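Local atomic coordinates of D-alanyl transferase DltD (Enterococcus faecalis, PDB entry 6O93), a protein that probably takes part in the D-alanylation of lipoteichoic acid in the Gram-positive cell wall, as a D-alanyl transferase of the DltD family. Residues T127-L131 and L160-L164. Residues are numbered along the deposited sequence; the frame is centred on the assembly and turned at random.
Sequences TYQWL and LMETL
Tyr128 OH hydrogen-bonds Asp157 OD2, whose OD1 takes the backbone N of Leu160, and the Tyr128 ring touches Leu160. One carboxylate thus serves both the phenol and the start of helix 158-168. Leu160 CD2 lies at the ring edge, near its plane, 4.4 Å from Tyr128 CE1.

Leu131 meets three residues of the partner helix. Its CD1 is modelled 3.2 Å from Leu160 CD1, the two side chains crossing at about a right angle; so short a methyl-methyl distance is doubtful in detail. Leu160 sends CG anti to its backbone N (chi1 -179°), out toward the other helix, and chi2 (53°) then turns CD1 to Leu131. The same Leu131 CD1 meets Thr163 CG2 tip to tip at 4.1 Å. Leu131 CD2 lies 4.3 Å from Leu164 CD2 and 3.6 Å above one face of the Trp130 ring, offset toward the rim. Leu164 CD2 approaches that ring obliquely, 4.1 Å from Trp130 CZ3.

Thr163 OG1 bonds back to Val159 O, and Trp130 NE1 bonds Asp141 OD1. Phe181 of helix 175-195 packs on Tyr128, Leu131 and Thr163.

No hydrogen bond links the two segments. Their short axes come within 12.1 Å, at 41°, a wide spacing bridged by side chains. This is buried helix-helix packing in the largely helical region that connects strands 98-102 and 289-294 of the parallel sheet, in a protein of the SGNH hydrolase clan.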
loop_
_atom_site.group_PDB
_atom_site.type_symbol
_atom_site.label_atom_id
_atom_site.label_comp_id
_atom_site.label_asym_id
_atom_site.label_seq_id
_atom_site.Cartn_x
_atom_site.Cartn_y
_atom_site.Cartn_z
ATOM N N THR A 127 14.440 8.347 4.937
ATOM C CA THR A 127 14.346 9.002 6.239
ATOM C C THR A 127 15.389 10.104 6.376
ATOM O O THR A 127 15.078 11.216 6.819
ATOM C CB THR A 127 14.499 7.968 7.355
ATOM O OG1 THR A 127 13.504 6.950 7.199
ATOM C CG2 THR A 127 14.341 8.615 8.722
ATOM N N TYR A 128 16.637 9.816 6.000
ATOM C CA TYR A 128 17.684 10.835 6.055
ATOM C C TYR A 128 17.402 11.975 5.080
ATOM O O TYR A 128 17.622 13.148 5.406
ATOM C CB TYR A 128 19.046 10.210 5.753
ATOM C CG TYR A 128 19.717 9.528 6.931
ATOM C CD1 TYR A 128 18.998 9.157 8.061
ATOM C CD2 TYR A 128 21.081 9.272 6.913
ATOM C CE1 TYR A 128 19.623 8.542 9.134
ATOM C CE2 TYR A 128 21.712 8.660 7.975
ATOM C CZ TYR A 128 20.981 8.296 9.083
ATOM O OH TYR A 128 21.617 7.689 10.139
ATOM N N GLN A 129 16.933 11.648 3.873
ATOM C CA GLN A 129 16.579 12.685 2.910
ATOM C C GLN A 129 15.507 13.610 3.475
ATOM O O GLN A 129 15.586 14.834 3.322
ATOM C CB GLN A 129 16.100 12.044 1.608
ATOM C CG GLN A 129 15.723 13.038 0.521
ATOM C CD GLN A 129 14.948 12.391 -0.608
ATOM O OE1 GLN A 129 14.092 11.533 -0.379
ATOM N NE2 GLN A 129 15.246 12.796 -1.837
ATOM N N TRP A 130 14.497 13.036 4.130
ATOM C CA TRP A 130 13.426 13.837 4.713
ATOM C C TRP A 130 13.975 14.840 5.722
ATOM O O TRP A 130 13.608 16.021 5.704
ATOM C CB TRP A 130 12.390 12.905 5.349
ATOM C CG TRP A 130 11.533 13.515 6.420
ATOM C CD1 TRP A 130 10.699 14.590 6.296
ATOM C CD2 TRP A 130 11.402 13.060 7.774
ATOM N NE1 TRP A 130 10.066 14.837 7.493
ATOM C CE2 TRP A 130 10.481 13.913 8.416
ATOM C CE3 TRP A 130 11.979 12.018 8.508
ATOM C CZ2 TRP A 130 10.125 13.756 9.757
ATOM C CZ3 TRP A 130 11.625 11.864 9.839
ATOM C CH2 TRP A 130 10.705 12.728 10.449
ATOM N N LEU A 131 14.873 14.392 6.603
ATOM C CA LEU A 131 15.405 15.288 7.626
ATOM C C LEU A 131 16.395 16.290 7.048
ATOM O O LEU A 131 16.462 17.431 7.519
ATOM C CB LEU A 131 16.066 14.477 8.740
ATOM C CG LEU A 131 15.115 13.579 9.535
ATOM C CD1 LEU A 131 15.891 12.643 10.439
ATOM C CD2 LEU A 131 14.139 14.420 10.344
ATOM N N LEU A 160 20.029 10.080 14.717
ATOM C CA LEU A 160 18.634 10.149 14.301
ATOM C C LEU A 160 17.720 10.362 15.501
ATOM O O LEU A 160 16.855 11.246 15.489
ATOM C CB LEU A 160 18.256 8.872 13.549
ATOM C CG LEU A 160 16.821 8.782 13.020
ATOM C CD1 LEU A 160 16.478 9.993 12.179
ATOM C CD2 LEU A 160 16.638 7.508 12.216
ATOM N N MET A 161 17.906 9.564 16.556
ATOM C CA MET A 161 17.073 9.704 17.747
ATOM C C MET A 161 17.183 11.105 18.332
ATOM O O MET A 161 16.180 11.693 18.754
ATOM C CB MET A 161 17.468 8.658 18.789
ATOM C CG MET A 161 17.002 7.248 18.455
ATOM S SD MET A 161 15.207 7.077 18.520
ATOM C CE MET A 161 14.920 7.161 20.287
ATOM N N GLU A 162 18.397 11.656 18.365
ATOM C CA GLU A 162 18.576 13.009 18.880
ATOM C C GLU A 162 17.872 14.028 17.995
ATOM O O GLU A 162 17.268 14.985 18.494
ATOM C CB GLU A 162 20.067 13.321 18.998
ATOM C CG GLU A 162 20.766 12.488 20.061
ATOM C CD GLU A 162 22.273 12.667 20.072
ATOM O OE1 GLU A 162 22.852 13.021 19.021
ATOM O OE2 GLU A 162 22.878 12.445 21.141
ATOM N N THR A 163 17.928 13.834 16.677
ATOM C CA THR A 163 17.236 14.739 15.766
ATOM C C THR A 163 15.724 14.640 15.935
ATOM O O THR A 163 15.027 15.661 15.957
ATOM C CB THR A 163 17.635 14.431 14.323
ATOM O OG1 THR A 163 19.056 14.558 14.180
ATOM C CG2 THR A 163 16.938 15.383 13.355
ATOM N N LEU A 164 15.196 13.420 16.057
ATOM C CA LEU A 164 13.755 13.256 16.216
ATOM C C LEU A 164 13.267 13.855 17.527
ATOM O O LEU A 164 12.118 14.309 17.612
ATOM C CB LEU A 164 13.382 11.774 16.134
ATOM C CG LEU A 164 13.710 11.085 14.808
ATOM C CD1 LEU A 164 13.274 9.632 14.842
ATOM C CD2 LEU A 164 13.066 11.818 13.638
#